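Local coordinates for protein leucine aminopeptidase 1, chloroplastic (Solanum lycopersicum, PDB 5D8N) that removes N-terminal amino acids, leucine above all, from peptides as a hexameric two-metal aminopeptidase of plant chloroplasts and also acts as a protein-folding chaperone, at residues 170-174 against 175-179; 213-216 against 217-221; 221-224 against 225-228; 500-503 against 504-508. The protein carries 1 engineered substitution. One frame throughout, in Å; residues are numbered along the deposited sequence. Where two conformers were deposited one is given.

Contact 1: 170-174 against 175-179; sequences SFEDN and RFRSE
R175 and R177 each reach back and grip the residue two or three places earlier with NE and an NH2 side by side. R175 holds a carboxylate: NE gives a nearly straight bond (176°) to D173 OD1 at 2.9 Å, and NH2 lies 2.7 Å from D173 OD2, on its syn lone pair. The two charged planes are nearly coplanar, 24° apart, and the bend at chi3 (-66°) folds the arginine back into this side-on salt bridge. R177, extended from CG to NE, instead puts both nitrogens on one amide oxygen, N174 OD1, with NE at 2.7 Å in the carbonyl plane and NH2 at 2.8 Å tilted out of it. The same amide gives a straight bond from N174 ND2 to E172 OE1, 3.0 Å. A methionine in place of R177 would probably strip N174 OD1 of both donors, leaving the amide held from its ND2 side by E172. D173 O lies over one face of the R177 guanidinium without a bond. The chain here makes a type I beta turn from N174 to R177, in the loop between helix 152-170 and strand 187-191. A weak Asx-turn bond from R175 N to D173 OD1 leads into it, and water 1 links D173 O to F176 N. The F176 ring packs one face on R175 CB and sets CE2 against a face of the R175 guanidinium. Farther out, N221 ND2 gives D173 OD2 a second partner, E218 O takes a bond from R175 NH2, and T378 of a second subunit bonds to F176 O.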
loop_
_atom_site.group_PDB
_atom_site.type_symbol
_atom_site.label_atom_id
_atom_site.label_comp_id
_atom_site.label_asym_id
_atom_site.label_seq_id
_atom_site.Cartn_x
_atom_site.Cartn_y
_atom_site.Cartn_z
ATOM N N SER A 170 -7.043 34.155 -24.083
ATOM C CA SER A 170 -8.062 34.997 -23.455
ATOM C C SER A 170 -9.245 34.215 -22.929
ATOM O O SER A 170 -10.079 34.785 -22.233
ATOM C CB SER A 170 -8.612 36.019 -24.459
ATOM O OG SER A 170 -7.553 36.873 -24.853
ATOM N N PHE A 171 -9.350 32.938 -23.286
ATOM C CA PHE A 171 -10.497 32.143 -22.859
ATOM C C PHE A 171 -10.442 31.919 -21.357
ATOM O O PHE A 171 -9.410 31.526 -20.828
ATOM C CB PHE A 171 -10.504 30.803 -23.577
ATOM C CG PHE A 171 -11.487 29.822 -23.017
ATOM C CD1 PHE A 171 -12.850 30.022 -23.170
ATOM C CD2 PHE A 171 -11.048 28.733 -22.301
ATOM C CE1 PHE A 171 -13.758 29.072 -22.736
ATOM C CE2 PHE A 171 -11.952 27.810 -21.816
ATOM C CZ PHE A 171 -13.307 27.956 -22.078
ATOM N N GLU A 172 -11.552 32.161 -20.674
ATOM C CA GLU A 172 -11.664 31.862 -19.244
ATOM C C GLU A 172 -13.047 31.253 -19.003
ATOM O O GLU A 172 -14.052 31.777 -19.465
ATOM C CB GLU A 172 -11.488 33.122 -18.380
ATOM C CG GLU A 172 -10.955 32.851 -16.976
ATOM C CD GLU A 172 -11.004 34.060 -16.034
ATOM O OE1 GLU A 172 -11.926 34.905 -16.115
ATOM O OE2 GLU A 172 -10.143 34.132 -15.132
ATOM N N ASP A 173 -13.075 30.051 -18.440
ATOM C CA ASP A 173 -14.307 29.320 -18.268
ATOM C C ASP A 173 -14.835 29.618 -16.873
ATOM O O ASP A 173 -14.395 29.029 -15.884
ATOM C CB ASP A 173 -14.070 27.820 -18.496
ATOM C CG ASP A 173 -15.366 27.048 -18.684
ATOM O OD1 ASP A 173 -16.437 27.613 -18.374
ATOM O OD2 ASP A 173 -15.332 25.842 -19.047
ATOM N N ASN A 174 -15.875 30.446 -16.807
ATOM C CA ASN A 174 -16.470 30.851 -15.544
ATOM C C ASN A 174 -17.888 30.360 -15.321
ATOM O O ASN A 174 -18.629 30.921 -14.514
ATOM C CB ASN A 174 -16.478 32.379 -15.461
ATOM C CG ASN A 174 -15.093 32.952 -15.353
ATOM O OD1 ASN A 174 -14.258 32.465 -14.595
ATOM N ND2 ASN A 174 -14.805 33.920 -16.194
ATOM N N ARG A 175 -18.294 29.400 -16.131
ATOM C CA ARG A 175 -19.648 28.897 -16.051
ATOM C C ARG A 175 -20.034 28.339 -14.672
ATOM O O ARG A 175 -21.217 28.288 -14.366
ATOM C CB ARG A 175 -19.815 27.794 -17.087
ATOM C CG ARG A 175 -19.850 28.282 -18.524
ATOM C CD ARG A 175 -19.954 27.099 -19.480
ATOM N NE ARG A 175 -18.745 26.289 -19.417
ATOM C CZ ARG A 175 -18.672 25.005 -19.773
ATOM N NH1 ARG A 175 -19.705 24.422 -20.361
ATOM N NH2 ARG A 175 -17.548 24.318 -19.590
ATOM N N PHE A 176 -19.077 27.835 -13.889
ATOM C CA PHE A 176 -19.401 27.154 -12.634
ATOM C C PHE A 176 -18.876 27.825 -11.375
ATOM O O PHE A 176 -18.786 27.183 -10.332
ATOM C CB PHE A 176 -18.906 25.710 -12.660
ATOM C CG PHE A 176 -19.270 24.987 -13.914
ATOM C CD1 PHE A 176 -20.582 24.619 -14.151
ATOM C CD2 PHE A 176 -18.332 24.762 -14.893
ATOM C CE1 PHE A 176 -20.961 24.065 -15.351
ATOM C CE2 PHE A 176 -18.703 24.186 -16.088
ATOM C CZ PHE A 176 -20.025 23.870 -16.335
ATOM N N ARG A 177 -18.560 29.110 -11.466
ATOM C CA ARG A 177 -18.118 29.858 -10.313
ATOM C C ARG A 177 -18.740 31.248 -10.296
ATOM O O ARG A 177 -19.147 31.787 -11.325
ATOM C CB ARG A 177 -16.594 29.971 -10.235
ATOM C CG ARG A 177 -15.904 30.469 -11.478
ATOM C CD ARG A 177 -14.392 30.344 -11.332
ATOM N NE ARG A 177 -13.704 30.777 -12.542
ATOM C CZ ARG A 177 -12.547 30.295 -12.987
ATOM N NH1 ARG A 177 -11.906 29.366 -12.298
ATOM N NH2 ARG A 177 -12.080 30.721 -14.156
ATOM N N SER A 178 -19.010 31.696 -9.081
ATOM C CA SER A 178 -19.998 32.723 -8.802
ATOM C C SER A 178 -19.299 34.051 -8.947
ATOM O O SER A 178 -19.933 35.066 -9.193
ATOM C CB SER A 178 -20.585 32.529 -7.382
ATOM O OG SER A 178 -21.096 31.203 -7.160
ATOM N N GLU A 179 -17.980 34.059 -8.818
ATOM C CA GLU A 179 -17.260 35.315 -8.911
ATOM C C GLU A 179 -16.210 35.245 -10.009
ATOM O O GLU A 179 -15.351 34.366 -10.035
ATOM C CB GLU A 179 -16.646 35.723 -7.566
ATOM C CG GLU A 179 -17.384 36.885 -6.902
ATOM C CD GLU A 179 -18.134 36.499 -5.643
ATOM O OE1 GLU A 179 -19.039 37.264 -5.239
ATOM O OE2 GLU A 179 -17.799 35.462 -5.022
HETATM O O HOH W 1 -16.252 27.707 -14.103
#

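Contact 2: 213-216 against 217-221; sequences VILG and RELVN. With MG (magnesium ion), chain H.
L215 and L219 make the tight flank of this last stretch of helix 197-221. L219 CG sits 3.2 Å from L215 O, and the two isobutyl groups pack obliquely, L215 CD1 coming to 4.0 Å from L219 CG. With CG of L215 anti to its own nitrogen (chi1 173°), the leucine end is carried forward along the helix to its partner. One place on, V220 CG2 lies 3.3 Å from G216 O, both residues buried. Ordinary i to i+4 bonds run beneath, from R217 N to V213 O, E218 N to I214 O, L219 N to L215 O and V220 N to G216 O.

The other flank is looser, and I214, R217 and E218 on it are only partly buried. I214 and E218 come no closer through their side chains than 4.4 Å, CG2 to CD, and E218 CG leans on I214 O instead. R217, extended, runs alongside V213 and points the same way, its NE passing CG1 at 4.0 Å; the polar end belongs elsewhere, for NE bonds to T515 O. At the helix end V220 O binds a magnesium ion at 2.3 Å, and L219 O receives a 2.6 Å bond from water 2, one of four waters on the metal; A222 O completes six ligands. Two backbone carbonyls and four waters hold this ion, unlike the catalytic pair of metal sites, whose ligands include D305, D325 and E387.

L219 and V220 lie against helix 327-342, L215 fits between that helix and 229-242, while V213 and I214 face helix 152-170.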
loop_
_atom_site.group_PDB
_atom_site.type_symbol
_atom_site.label_atom_id
_atom_site.label_comp_id
_atom_site.label_asym_id
_atom_site.label_seq_id
_atom_site.Cartn_x
_atom_site.Cartn_y
_atom_site.Cartn_z
ATOM N N VAL A 213 -11.475 24.448 -30.625
ATOM C CA VAL A 213 -10.647 24.183 -29.457
ATOM C C VAL A 213 -11.383 24.575 -28.168
ATOM O O VAL A 213 -11.404 23.835 -27.182
ATOM C CB VAL A 213 -9.320 24.933 -29.556
ATOM C CG1 VAL A 213 -8.532 24.802 -28.263
ATOM C CG2 VAL A 213 -8.481 24.390 -30.714
ATOM N N ILE A 214 -12.018 25.734 -28.201
ATOM C CA ILE A 214 -12.752 26.256 -27.053
ATOM C C ILE A 214 -13.978 25.419 -26.697
ATOM O O ILE A 214 -14.176 25.101 -25.530
ATOM C CB ILE A 214 -13.126 27.727 -27.272
ATOM C CG1 ILE A 214 -11.859 28.561 -27.086
ATOM C CG2 ILE A 214 -14.206 28.174 -26.280
ATOM C CD1 ILE A 214 -12.008 29.997 -27.551
ATOM N N LEU A 215 -14.694 24.926 -27.698
ATOM C CA LEU A 215 -15.745 23.962 -27.444
ATOM C C LEU A 215 -15.185 22.710 -26.754
ATOM O O LEU A 215 -15.787 22.199 -25.802
ATOM C CB LEU A 215 -16.451 23.564 -28.758
ATOM C CG LEU A 215 -17.467 22.427 -28.647
ATOM C CD1 LEU A 215 -18.586 22.816 -27.697
ATOM C CD2 LEU A 215 -18.031 22.069 -30.004
ATOM N N GLY A 216 -14.066 22.192 -27.258
ATOM C CA GLY A 216 -13.427 21.067 -26.612
ATOM C C GLY A 216 -13.070 21.308 -25.146
ATOM O O GLY A 216 -13.351 20.482 -24.292
ATOM N N ARG A 217 -12.466 22.452 -24.837
ATOM C CA ARG A 217 -12.172 22.821 -23.450
ATOM C C ARG A 217 -13.432 22.848 -22.607
ATOM O O ARG A 217 -13.456 22.281 -21.502
ATOM C CB ARG A 217 -11.542 24.213 -23.386
ATOM C CG ARG A 217 -10.164 24.255 -24.012
ATOM C CD ARG A 217 -9.469 25.567 -23.745
ATOM N NE ARG A 217 -8.141 25.556 -24.349
ATOM C CZ ARG A 217 -7.301 26.585 -24.295
ATOM N NH1 ARG A 217 -7.658 27.674 -23.624
ATOM N NH2 ARG A 217 -6.196 26.584 -25.036
ATOM N N GLU A 218 -14.491 23.456 -23.145
ATOM C CA GLU A 218 -15.747 23.525 -22.390
ATOM C C GLU A 218 -16.367 22.172 -22.098
ATOM O O GLU A 218 -16.816 21.908 -20.976
ATOM C CB GLU A 218 -16.748 24.411 -23.119
ATOM C CG GLU A 218 -16.407 25.892 -23.019
ATOM C CD GLU A 218 -17.434 26.767 -23.721
ATOM O OE1 GLU A 218 -18.017 26.301 -24.727
ATOM O OE2 GLU A 218 -17.585 27.949 -23.325
ATOM N N LEU A 219 -16.262 21.268 -23.068
ATOM C CA LEU A 219 -16.862 19.954 -22.892
ATOM C C LEU A 219 -16.133 19.182 -21.795
ATOM O O LEU A 219 -16.748 18.454 -21.038
ATOM C CB LEU A 219 -16.858 19.181 -24.205
ATOM C CG LEU A 219 -17.815 19.734 -25.258
ATOM C CD1 LEU A 219 -17.616 18.996 -26.566
ATOM C CD2 LEU A 219 -19.257 19.604 -24.801
ATOM N N VAL A 220 -14.822 19.366 -21.711
ATOM C CA VAL A 220 -13.999 18.682 -20.725
ATOM C C VAL A 220 -14.096 19.375 -19.368
ATOM O O VAL A 220 -14.174 18.712 -18.365
ATOM C CB VAL A 220 -12.529 18.601 -21.191
ATOM C CG1 VAL A 220 -11.659 17.939 -20.132
ATOM C CG2 VAL A 220 -12.421 17.815 -22.492
ATOM N N ASN A 221 -13.927 20.689 -19.306
ATOM C CA ASN A 221 -14.071 21.385 -18.049
ATOM C C ASN A 221 -15.363 21.025 -17.326
ATOM O O ASN A 221 -15.414 21.067 -16.108
ATOM C CB ASN A 221 -14.051 22.895 -18.279
ATOM C CG ASN A 221 -12.664 23.448 -18.508
ATOM O OD1 ASN A 221 -11.654 22.799 -18.276
ATOM N ND2 ASN A 221 -12.615 24.653 -19.037
HETATM MG MG MG H . -15.478 17.149 -17.376
HETATM O O HOH W 2 -16.550 16.513 -19.308
HETATM O O HOH W 3 -14.253 17.569 -15.600
HETATM O O HOH W 4 -16.465 15.369 -16.560
HETATM O O HOH W 5 -14.047 15.697 -18.086
#

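Contact 3: 221-224 against 225-228. With MG (magnesium ion), chain H.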
loop_
_atom_site.group_PDB
_atom_site.type_symbol
_atom_site.label_atom_id
_atom_site.label_comp_id
_atom_site.label_asym_id
_atom_site.label_seq_id
_atom_site.Cartn_x
_atom_site.Cartn_y
_atom_site.Cartn_z
ATOM N N ASN A 221 -13.927 20.689 -19.306
ATOM C CA ASN A 221 -14.071 21.385 -18.049
ATOM C C ASN A 221 -15.363 21.025 -17.326
ATOM O O ASN A 221 -15.414 21.067 -16.108
ATOM C CB ASN A 221 -14.051 22.895 -18.279
ATOM C CG ASN A 221 -12.664 23.448 -18.508
ATOM O OD1 ASN A 221 -11.654 22.799 -18.276
ATOM N ND2 ASN A 221 -12.615 24.653 -19.037
ATOM N N ALA A 222 -16.469 20.926 -18.053
ATOM C CA ALA A 222 -17.750 20.699 -17.426
ATOM C C ALA A 222 -17.698 19.338 -16.734
ATOM O O ALA A 222 -17.186 18.364 -17.287
ATOM C CB ALA A 222 -18.850 20.736 -18.469
ATOM N N PRO A 223 -18.280 19.252 -15.536
ATOM C CA PRO A 223 -18.342 17.990 -14.817
ATOM C C PRO A 223 -19.436 17.081 -15.361
ATOM O O PRO A 223 -20.334 17.511 -16.111
ATOM C CB PRO A 223 -18.668 18.451 -13.406
ATOM C CG PRO A 223 -19.603 19.604 -13.646
ATOM C CD PRO A 223 -19.046 20.301 -14.848
ATOM N N ALA A 224 -19.346 15.821 -14.965
ATOM C CA ALA A 224 -20.237 14.778 -15.455
ATOM C C ALA A 224 -21.708 14.978 -15.103
ATOM O O ALA A 224 -22.571 14.397 -15.760
ATOM C CB ALA A 224 -19.758 13.430 -14.963
ATOM N N ASN A 225 -22.009 15.744 -14.054
ATOM C CA ASN A 225 -23.399 16.046 -13.698
ATOM C C ASN A 225 -24.001 17.112 -14.608
ATOM O O ASN A 225 -25.204 17.315 -14.631
ATOM C CB ASN A 225 -23.566 16.390 -12.206
ATOM C CG ASN A 225 -22.821 17.633 -11.772
ATOM O OD1 ASN A 225 -21.656 17.832 -12.095
ATOM N ND2 ASN A 225 -23.497 18.472 -11.006
ATOM N N ILE A 226 -23.170 17.726 -15.432
ATOM C CA ILE A 226 -23.615 18.723 -16.407
ATOM C C ILE A 226 -23.488 18.180 -17.837
ATOM O O ILE A 226 -24.444 18.190 -18.600
ATOM C CB ILE A 226 -22.726 19.994 -16.289
ATOM C CG1 ILE A 226 -22.889 20.658 -14.926
ATOM C CG2 ILE A 226 -23.013 20.984 -17.413
ATOM C CD1 ILE A 226 -24.243 21.281 -14.657
ATOM N N VAL A 227 -22.310 17.695 -18.221
ATOM C CA VAL A 227 -22.165 17.016 -19.506
ATOM C C VAL A 227 -22.347 15.510 -19.353
ATOM O O VAL A 227 -21.401 14.786 -19.032
ATOM C CB VAL A 227 -20.837 17.368 -20.210
ATOM C CG1 VAL A 227 -20.637 16.532 -21.479
ATOM C CG2 VAL A 227 -20.854 18.836 -20.629
ATOM N N THR A 228 -23.611 15.115 -19.405
ATOM C CA THR A 228 -24.044 13.738 -19.479
ATOM C C THR A 228 -24.008 13.278 -20.924
ATOM O O THR A 228 -23.731 14.069 -21.808
ATOM C CB THR A 228 -25.496 13.642 -19.007
ATOM O OG1 THR A 228 -26.300 14.493 -19.821
ATOM C CG2 THR A 228 -25.620 14.096 -17.547
HETATM MG MG MG H . -15.478 17.149 -17.376
HETATM O O HOH W 3 -14.253 17.569 -15.600
HETATM O O HOH W 4 -16.465 15.369 -16.560
HETATM O O HOH W 2 -16.550 16.513 -19.308
HETATM O O HOH W 5 -14.047 15.697 -18.086
#
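P223 O takes two backbone bonds, and they curl the chain into one tight turn. V227 N approaches at 2.9 Å nearly in line with the carbonyl, whereas I226 N, also at 2.9 Å, comes in from above the carbonyl plane. An i+3 and an i+4 donor on one oxygen give a helix-like turn in a loop that is otherwise irregular.

Apolar contacts close it from the side. A222 CB points toward the later residues and meets V227 CG2 at 3.5 Å, a close fit made because this methyl stands beside the valine's own nitrogen while CG1 is anti to it (chi1 174°). I226 CG1 rests against the proline ring, 3.7 Å from P223 CG.

The N225 side chain lies obliquely to the proline, its OD1 3.1 Å from P223 CG, a close oxygen-to-carbon contact. Its ND2 donates to L17 O and to I370 O of the second subunit.

The metal contact comes from the first half of the loop. A222, the first residue to leave the helix, turns its O to the magnesium ion at 2.1 Å; four waters and V220 O make up the rest of the octahedral set.

The loop as a whole joins helix 197-221 to helix 229-242. T228 is the N-cap of the second of these, its OG1 accepting from V231 N, and I226 packs on F176 of the loop that follows helix 152-170.

Contact 4: 500-503 against 504-508; sequences LDVA and GPVWS
P505 sets the CD atom of its puckered ring 3.6 Å from V502 O, while the flat indole of W507 leads away from the contact; farther out the proline touches A426 and Y517. The setting is the central mixed sheet of the M17 catalytic domain. Strand 496-501 runs out at D501, and the chain then folds through a type I beta turn, G504 to W507, into the short strand 507-508, which pairs antiparallel with 513-514.

What carries the contact is V502 against V506. Their side chains cross at about a right angle, V502 CG2 touching V506 CG1 at 3.5 Å. V506 also brings both of its methyls up to V502 O, CG1 at 3.3 Å and CG2 at 3.5 Å, so the two pack over the carbonyl, while the turn itself carries one weak bond, W507 N to G504 O. Cutting V506 back to an alanine is likely to open a gap beside V502 CG2 and take both methyls off V502 O, leaving the turn less firmly packed on the strand end.

Outside the two segments, the D501 carboxylate accepts from L413 N and bonds T414 OG1, A503 O accepts from N324 ND2, and P505 O bonds T515 OG1. Across the bend itself a water does the joining: water 6 donates to D501 O at 2.7 Å and accepts from G504 N at 2.8 Å.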
loop_
_atom_site.group_PDB
_atom_site.type_symbol
_atom_site.label_atom_id
_atom_site.label_comp_id
_atom_site.label_asym_id
_atom_site.label_seq_id
_atom_site.Cartn_x
_atom_site.Cartn_y
_atom_site.Cartn_z
ATOM N N LEU A 500 -4.608 7.452 -30.986
ATOM C CA LEU A 500 -3.882 8.479 -30.265
ATOM C C LEU A 500 -4.283 8.479 -28.792
ATOM O O LEU A 500 -5.440 8.761 -28.444
ATOM C CB LEU A 500 -4.141 9.824 -30.928
ATOM C CG LEU A 500 -3.111 10.924 -30.669
ATOM C CD1 LEU A 500 -1.741 10.568 -31.225
ATOM C CD2 LEU A 500 -3.581 12.261 -31.234
ATOM N N ASP A 501 -3.346 8.057 -27.944
ATOM C CA ASP A 501 -3.552 8.002 -26.490
ATOM C C ASP A 501 -3.180 9.371 -25.912
ATOM O O ASP A 501 -1.998 9.713 -25.728
ATOM C CB ASP A 501 -2.713 6.870 -25.874
ATOM C CG ASP A 501 -3.156 6.475 -24.452
ATOM O OD1 ASP A 501 -3.913 7.233 -23.812
ATOM O OD2 ASP A 501 -2.751 5.375 -23.972
ATOM N N VAL A 502 -4.210 10.130 -25.570
ATOM C CA VAL A 502 -4.094 11.541 -25.197
ATOM C C VAL A 502 -4.368 11.775 -23.705
ATOM O O VAL A 502 -4.685 12.881 -23.294
ATOM C CB VAL A 502 -5.084 12.413 -25.999
ATOM C CG1 VAL A 502 -4.786 12.335 -27.489
ATOM C CG2 VAL A 502 -6.532 12.017 -25.771
ATOM N N ALA A 503 -4.200 10.748 -22.887
ATOM C CA ALA A 503 -4.369 10.880 -21.451
ATOM C C ALA A 503 -3.682 12.093 -20.848
ATOM O O ALA A 503 -4.241 12.714 -19.943
ATOM C CB ALA A 503 -3.912 9.620 -20.730
ATOM N N GLY A 504 -2.466 12.405 -21.287
ATOM C CA GLY A 504 -1.749 13.552 -20.721
ATOM C C GLY A 504 -2.269 14.873 -21.236
ATOM O O GLY A 504 -2.681 15.720 -20.450
ATOM N N PRO A 505 -2.084 15.150 -22.538
ATOM C CA PRO A 505 -2.157 16.571 -22.893
ATOM C C PRO A 505 -3.546 17.205 -22.967
ATOM O O PRO A 505 -3.632 18.430 -23.145
ATOM C CB PRO A 505 -1.454 16.647 -24.249
ATOM C CG PRO A 505 -1.381 15.255 -24.760
ATOM C CD PRO A 505 -1.428 14.341 -23.578
ATOM N N VAL A 506 -4.591 16.413 -22.754
ATOM C CA VAL A 506 -5.934 16.978 -22.760
ATOM C C VAL A 506 -6.218 17.865 -21.547
ATOM O O VAL A 506 -7.232 18.523 -21.500
ATOM C CB VAL A 506 -7.046 15.920 -22.892
ATOM C CG1 VAL A 506 -6.940 15.162 -24.203
ATOM C CG2 VAL A 506 -6.986 14.952 -21.739
ATOM N N TRP A 507 -5.417 17.736 -20.507
ATOM C CA TRP A 507 -5.658 18.451 -19.285
ATOM C C TRP A 507 -4.368 19.090 -18.845
ATOM O O TRP A 507 -3.349 18.418 -18.806
ATOM C CB TRP A 507 -6.163 17.511 -18.182
ATOM C CG TRP A 507 -6.457 18.207 -16.910
ATOM C CD1 TRP A 507 -5.671 18.271 -15.775
ATOM C CD2 TRP A 507 -7.607 19.000 -16.658
ATOM N NE1 TRP A 507 -6.248 19.131 -14.870
ATOM C CE2 TRP A 507 -7.428 19.593 -15.395
ATOM C CE3 TRP A 507 -8.812 19.182 -17.332
ATOM C CZ2 TRP A 507 -8.397 20.378 -14.819
ATOM C CZ3 TRP A 507 -9.775 19.977 -16.763
ATOM C CH2 TRP A 507 -9.547 20.600 -15.540
ATOM N N SER A 508 -4.436 20.358 -18.457
ATOM C CA SER A 508 -3.262 21.076 -17.950
ATOM C C SER A 508 -3.304 21.273 -16.449
ATOM O O SER A 508 -4.191 21.966 -15.963
ATOM C CB SER A 508 -3.203 22.484 -18.542
ATOM O OG SER A 508 -2.253 23.226 -17.786
HETATM O O HOH W 6 -1.231 11.163 -23.529
#

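In the fold
Contacts 2 and 3 share N221 and one magnesium ion, with V220 O on the helix side and A222 O on the loop side. Contact 1 docks on both: R175 NH2 reaches E218 O at 2.9 Å, D173 OD2 meets N221 ND2 at 3.0 Å, and F176 CE1 packs 3.9 Å from I226 CG1. N221 also faces contact 4, its OD1 3.7 Å from W507 CZ3. Contacts 1 and 4 do not touch, their nearest atoms being about 8 Å apart. The catalytic metal site lies close by: between side chains, D325 is about 6 Å from A224 and 7 Å from V220, and K300 is about 7 Å from V502. Contacts 1 and 3 both reach the second subunit.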